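Local coordinates for Cyclase/dehydrase (Mycobacterium smegmatis str. MC2 155, PDB 5Z8O), which is of unknown function but has the START-type fold of the polyketide cyclase/dehydrase and lipid transport family, and so probably binds a hydrophobic ligand, at residues L40-Y43 against R47-Q50; L51-E56 against G62-A67. One frame throughout, in Å; residues are numbered along the deposited sequence.

Contact 1 of 2, residues L40-Y43 against R47-Q50; sequences LARY and RPSQ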
loop_
_atom_site.group_PDB
_atom_site.type_symbol
_atom_site.label_atom_id
_atom_site.label_comp_id
_atom_site.label_asym_id
_atom_site.label_seq_id
_atom_site.Cartn_x
_atom_site.Cartn_y
_atom_site.Cartn_z
ATOM N N LEU B 40 4.549 -7.003 2.428
ATOM C CA LEU B 40 5.422 -5.879 2.101
ATOM C C LEU B 40 6.759 -5.934 2.828
ATOM O O LEU B 40 7.773 -5.477 2.283
ATOM C CB LEU B 40 4.725 -4.556 2.430
ATOM C CG LEU B 40 3.455 -4.227 1.644
ATOM C CD1 LEU B 40 2.856 -2.908 2.119
ATOM C CD2 LEU B 40 3.750 -4.174 0.147
ATOM N N ALA B 41 6.782 -6.472 4.044
ATOM C CA ALA B 41 7.997 -6.544 4.843
ATOM C C ALA B 41 7.867 -7.699 5.822
ATOM O O ALA B 41 6.763 -8.163 6.120
ATOM C CB ALA B 41 8.267 -5.230 5.587
ATOM N N ARG B 42 9.011 -8.157 6.324
ATOM C CA ARG B 42 9.073 -9.284 7.240
ATOM C C ARG B 42 9.933 -8.934 8.444
ATOM O O ARG B 42 10.855 -8.120 8.356
ATOM C CB ARG B 42 9.656 -10.539 6.553
ATOM C CG ARG B 42 8.891 -10.988 5.319
ATOM C CD ARG B 42 9.573 -12.156 4.613
ATOM N NE ARG B 42 8.800 -12.589 3.452
ATOM C CZ ARG B 42 7.825 -13.491 3.500
ATOM N NH1 ARG B 42 7.502 -14.060 4.656
ATOM N NH2 ARG B 42 7.171 -13.820 2.394
ATOM N N TYR B 43 9.610 -9.545 9.582
ATOM C CA TYR B 43 10.517 -9.492 10.714
ATOM C C TYR B 43 11.774 -10.306 10.409
ATOM O O TYR B 43 11.881 -10.978 9.376
ATOM C CB TYR B 43 9.832 -9.999 11.985
ATOM C CG TYR B 43 8.766 -9.059 12.496
ATOM C CD1 TYR B 43 9.112 -7.836 13.059
ATOM C CD2 TYR B 43 7.417 -9.391 12.423
ATOM C CE1 TYR B 43 8.149 -6.967 13.527
ATOM C CE2 TYR B 43 6.448 -8.528 12.891
ATOM C CZ TYR B 43 6.819 -7.318 13.442
ATOM O OH TYR B 43 5.858 -6.454 13.910
ATOM N N ARG B 47 8.609 -13.819 9.520
ATOM C CA ARG B 47 7.171 -13.615 9.652
ATOM C C ARG B 47 6.797 -12.241 9.106
ATOM O O ARG B 47 7.485 -11.255 9.398
ATOM C CB ARG B 47 6.727 -13.748 11.107
ATOM C CG ARG B 47 6.710 -15.189 11.603
ATOM C CD ARG B 47 6.154 -15.302 13.012
ATOM N NE ARG B 47 6.979 -14.613 13.999
ATOM C CZ ARG B 47 6.713 -14.590 15.302
ATOM N NH1 ARG B 47 5.644 -15.218 15.772
ATOM N NH2 ARG B 47 7.513 -13.937 16.136
ATOM N N PRO B 48 5.738 -12.139 8.307
ATOM C CA PRO B 48 5.364 -10.846 7.726
ATOM C C PRO B 48 5.121 -9.788 8.791
ATOM O O PRO B 48 4.497 -10.044 9.822
ATOM C CB PRO B 48 4.080 -11.166 6.951
ATOM C CG PRO B 48 4.193 -12.626 6.638
ATOM C CD PRO B 48 4.903 -13.244 7.803
ATOM N N SER B 49 5.632 -8.586 8.530
ATOM C CA SER B 49 5.463 -7.453 9.429
ATOM C C SER B 49 4.599 -6.344 8.845
ATOM O O SER B 49 4.164 -5.459 9.595
ATOM C CB SER B 49 6.833 -6.878 9.820
ATOM O OG SER B 49 7.530 -6.418 8.679
ATOM N N GLN B 50 4.333 -6.368 7.538
ATOM C CA GLN B 50 3.525 -5.340 6.896
ATOM C C GLN B 50 2.845 -5.932 5.668
ATOM O O GLN B 50 3.470 -6.674 4.905
ATOM C CB GLN B 50 4.380 -4.128 6.498
ATOM C CG GLN B 50 3.578 -2.933 5.990
ATOM C CD GLN B 50 4.463 -1.800 5.502
ATOM O OE1 GLN B 50 5.470 -2.027 4.832
ATOM N NE2 GLN B 50 4.089 -0.569 5.838
HETATM O O HOH W 1 9.766 -5.102 9.259
#

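Contact 2 of 2, residues L51-E56 against G62-A67; sequences LRLDVE and GVFITA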
loop_
_atom_site.group_PDB
_atom_site.type_symbol
_atom_site.label_atom_id
_atom_site.label_comp_id
_atom_site.label_asym_id
_atom_site.label_seq_id
_atom_site.Cartn_x
_atom_site.Cartn_y
_atom_site.Cartn_z
ATOM N N LEU B 51 1.567 -5.605 5.484
ATOM C CA LEU B 51 0.769 -6.150 4.395
ATOM C C LEU B 51 0.107 -5.034 3.603
ATOM O O LEU B 51 -0.205 -3.970 4.141
ATOM C CB LEU B 51 -0.335 -7.094 4.900
ATOM C CG LEU B 51 0.023 -8.243 5.837
ATOM C CD1 LEU B 51 -1.254 -8.884 6.374
ATOM C CD2 LEU B 51 0.880 -9.270 5.111
ATOM N N ARG B 52 -0.130 -5.303 2.320
ATOM C CA ARG B 52 -1.097 -4.564 1.522
ATOM C C ARG B 52 -2.309 -5.453 1.275
ATOM O O ARG B 52 -2.162 -6.600 0.841
ATOM C CB ARG B 52 -0.504 -4.112 0.184
ATOM C CG ARG B 52 -1.559 -3.585 -0.790
ATOM C CD ARG B 52 -0.988 -3.155 -2.147
ATOM N NE ARG B 52 -2.069 -2.801 -3.067
ATOM C CZ ARG B 52 -1.924 -2.059 -4.162
ATOM N NH1 ARG B 52 -0.736 -1.572 -4.492
ATOM N NH2 ARG B 52 -2.976 -1.798 -4.927
ATOM N N LEU B 53 -3.502 -4.922 1.544
ATOM C CA LEU B 53 -4.754 -5.641 1.333
ATOM C C LEU B 53 -5.621 -4.830 0.383
ATOM O O LEU B 53 -5.927 -3.663 0.658
ATOM C CB LEU B 53 -5.482 -5.883 2.658
ATOM C CG LEU B 53 -6.774 -6.700 2.585
ATOM C CD1 LEU B 53 -6.462 -8.188 2.606
ATOM C CD2 LEU B 53 -7.725 -6.326 3.718
ATOM N N ASP B 54 -5.977 -5.432 -0.748
ATOM C CA ASP B 54 -6.899 -4.845 -1.716
ATOM C C ASP B 54 -8.290 -5.455 -1.579
ATOM O O ASP B 54 -8.446 -6.676 -1.679
ATOM C CB ASP B 54 -6.381 -5.015 -3.143
ATOM C CG ASP B 54 -5.299 -4.009 -3.488
ATOM O OD1 ASP B 54 -4.698 -3.440 -2.554
ATOM O OD2 ASP B 54 -5.062 -3.777 -4.693
ATOM N N VAL B 55 -9.289 -4.612 -1.325
ATOM C CA VAL B 55 -10.667 -5.062 -1.189
ATOM C C VAL B 55 -11.460 -4.440 -2.331
ATOM O O VAL B 55 -11.151 -3.336 -2.790
ATOM C CB VAL B 55 -11.246 -4.662 0.189
ATOM C CG1 VAL B 55 -12.733 -4.970 0.288
ATOM C CG2 VAL B 55 -10.480 -5.356 1.306
ATOM N N GLU B 56 -12.481 -5.159 -2.803
ATOM C CA GLU B 56 -13.385 -4.646 -3.826
ATOM C C GLU B 56 -14.827 -4.837 -3.384
ATOM O O GLU B 56 -15.233 -5.959 -3.057
ATOM C CB GLU B 56 -13.157 -5.332 -5.176
ATOM C CG GLU B 56 -13.816 -4.605 -6.338
ATOM C CD GLU B 56 -13.644 -5.328 -7.660
ATOM O OE1 GLU B 56 -14.541 -6.117 -8.028
ATOM O OE2 GLU B 56 -12.614 -5.108 -8.330
ATOM N N GLY B 62 -10.558 -0.769 -2.659
ATOM C CA GLY B 62 -10.009 -0.122 -1.482
ATOM C C GLY B 62 -8.718 -0.817 -1.112
ATOM O O GLY B 62 -8.575 -2.032 -1.270
ATOM N N VAL B 63 -7.777 -0.033 -0.587
ATOM C CA VAL B 63 -6.426 -0.508 -0.310
ATOM C C VAL B 63 -6.085 -0.209 1.141
ATOM O O VAL B 63 -6.272 0.922 1.607
ATOM C CB VAL B 63 -5.392 0.133 -1.256
ATOM C CG1 VAL B 63 -3.984 -0.275 -0.861
ATOM C CG2 VAL B 63 -5.677 -0.272 -2.693
ATOM N N PHE B 64 -5.608 -1.224 1.854
ATOM C CA PHE B 64 -5.241 -1.099 3.255
ATOM C C PHE B 64 -3.783 -1.501 3.431
ATOM O O PHE B 64 -3.363 -2.551 2.932
ATOM C CB PHE B 64 -6.170 -1.966 4.099
ATOM C CG PHE B 64 -7.613 -1.612 3.918
ATOM C CD1 PHE B 64 -8.163 -0.517 4.562
ATOM C CD2 PHE B 64 -8.409 -2.347 3.054
ATOM C CE1 PHE B 64 -9.488 -0.180 4.371
ATOM C CE2 PHE B 64 -9.734 -2.015 2.859
ATOM C CZ PHE B 64 -10.275 -0.930 3.519
ATOM N N ILE B 65 -3.020 -0.674 4.141
ATOM C CA ILE B 65 -1.643 -0.981 4.509
ATOM C C ILE B 65 -1.591 -1.161 6.018
ATOM O O ILE B 65 -1.841 -0.214 6.773
ATOM C CB ILE B 65 -0.674 0.121 4.058
ATOM C CG1 ILE B 65 -0.871 0.423 2.569
ATOM C CG2 ILE B 65 0.761 -0.291 4.356
ATOM C CD1 ILE B 65 -0.868 1.893 2.253
ATOM N N THR B 66 -1.252 -2.372 6.460
ATOM C CA THR B 66 -1.404 -2.760 7.855
ATOM C C THR B 66 -0.109 -3.357 8.384
ATOM O O THR B 66 0.580 -4.096 7.677
ATOM C CB THR B 66 -2.545 -3.777 8.041
ATOM O OG1 THR B 66 -2.060 -5.096 7.770
ATOM C CG2 THR B 66 -3.699 -3.474 7.101
ATOM N N ALA B 67 0.213 -3.033 9.633
ATOM C CA ALA B 67 1.318 -3.661 10.334
ATOM C C ALA B 67 0.827 -4.914 11.048
ATOM O O ALA B 67 -0.310 -4.974 11.528
ATOM C CB ALA B 67 1.947 -2.696 11.340
#

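Contact 1 of 2, residues L40-Y43 against R47-Q50
Y43 and S49 meet face-on beside the turn that joins strands 34-42 and 48-57. CB of S49 sits over the centre of the tyrosine ring, 3.5 Å from its centroid and only 13° off the ring normal, a CH-pi contact. The ring comes to lie over the partner strand because CG of Y43 is anti to its own carbonyl carbon (chi1 -70°), and its hydroxyl reaches on to the carbonyl of V68. The serine turns its hydroxyl the other way, against A41: OG stands 3.4 Å from A41 CB and also bonds a water that makes a weaker link to the carbonyl of R42.

The backbone illustrates how a strand pair absorbs an extra residue. Two residues, L40 and A41, stand opposite the single Q50, which makes this a classic beta bulge. Q50 O takes a firm bond from L40 N (2.7 Å) and a weak one from A41 N. A41 O is likewise shared: S49 N reaches it at 2.7 Å, from above the carbonyl plane, while the bond from Q50 N is weak. Nearer the turn, Y43 N donates to R47 O at 2.7 Å.

Beside the bulge the extended side chain of Q50 crosses that of L40, with OE1 of Q50 3.6 Å from L40 CB. NE2 of Q50 is hydrogen-bonded to OE1 of Q81 in its own chain and to OE1 of Q50 of the second subunit. At the exposed end, NH1 of R42 passes 4.1 Å from P48 CG on its way to the carbonyl of G46, and R47 pairs with D45. Strand 34-42 is the outermost on this side of the chain's antiparallel sheet, while strand 60-69 flanks 48-57 on its other side, where I65 packs against both L40 and Q50.

Contact 2 of 2, residues L51-E56 against G62-A67
The beta hairpin of strands 48-57 and 60-69 is an antiparallel pair in regular register, and six backbone bonds join these segments. L51 with T66, L53 with F64 and V55 with G62 are the hydrogen-bonded pairs, each closed by two N-H···O bonds; that from V55 N to G62 O is 2.7 Å long and nearly straight at 171°. Between them lie the non-hydrogen-bonded pairs R52 with I65 and D54 with V63, where alpha hydrogens approach carbonyl oxygens, as V63 CA does L53 O at 3.3 Å.

Alternation along the strands sorts the side chains onto two faces. On the face of L51, L53, V55, F64 and T66, the F64 ring crosses the side chains of L53 and V55 obliquely: V55 CG2 meets its edge, 3.8 Å from F64 CE2, and L53 CD2 lies 4.1 Å from F64 CD2. In the Bet v 1-like fold such a long antiparallel sheet curves around the C-terminal helix, here 119-144.

The other face carries a charged pair beside V63. R52 runs extended, CG anti to the backbone N (chi1 168°), and grips D54 side-on: R52 NE donates to D54 OD1 at 2.8 Å, in the guanidinium plane, and R52 NH2 donates to the syn lone pair of D54 OD2 at 2.9 Å. V63 lies alongside D54, with V63 CG2 3.3 Å from D54 OD1, and puts CG1 over one guanidinium face. This bidentate salt bridge should steady the arginine as it reaches the second subunit, whose D84 forms a salt bridge with NH2 and whose V63 carbonyl accepts from NH1.

In the fold
Contact 1 and contact 2 come in series along the chain, their centres 14 Å apart, and both use strand 48-57. The first pairs the beginning of that strand with the outermost strand 34-42; the second pairs its continuation with 60-69. Three consecutive strands thus form an antiparallel meander in one sheet, with a bulge in the surface contact and regular pairing in the buried one. The contacts touch directly, Q50 CG lying 3.6 Å from T66 O and L40 CG 3.8 Å from R52 N. Both also meet the second subunit, contact 1 through L40 and Q50 and contact 2 through residues including R52 and V63, so this part of the sheet contributes to the dimer interface.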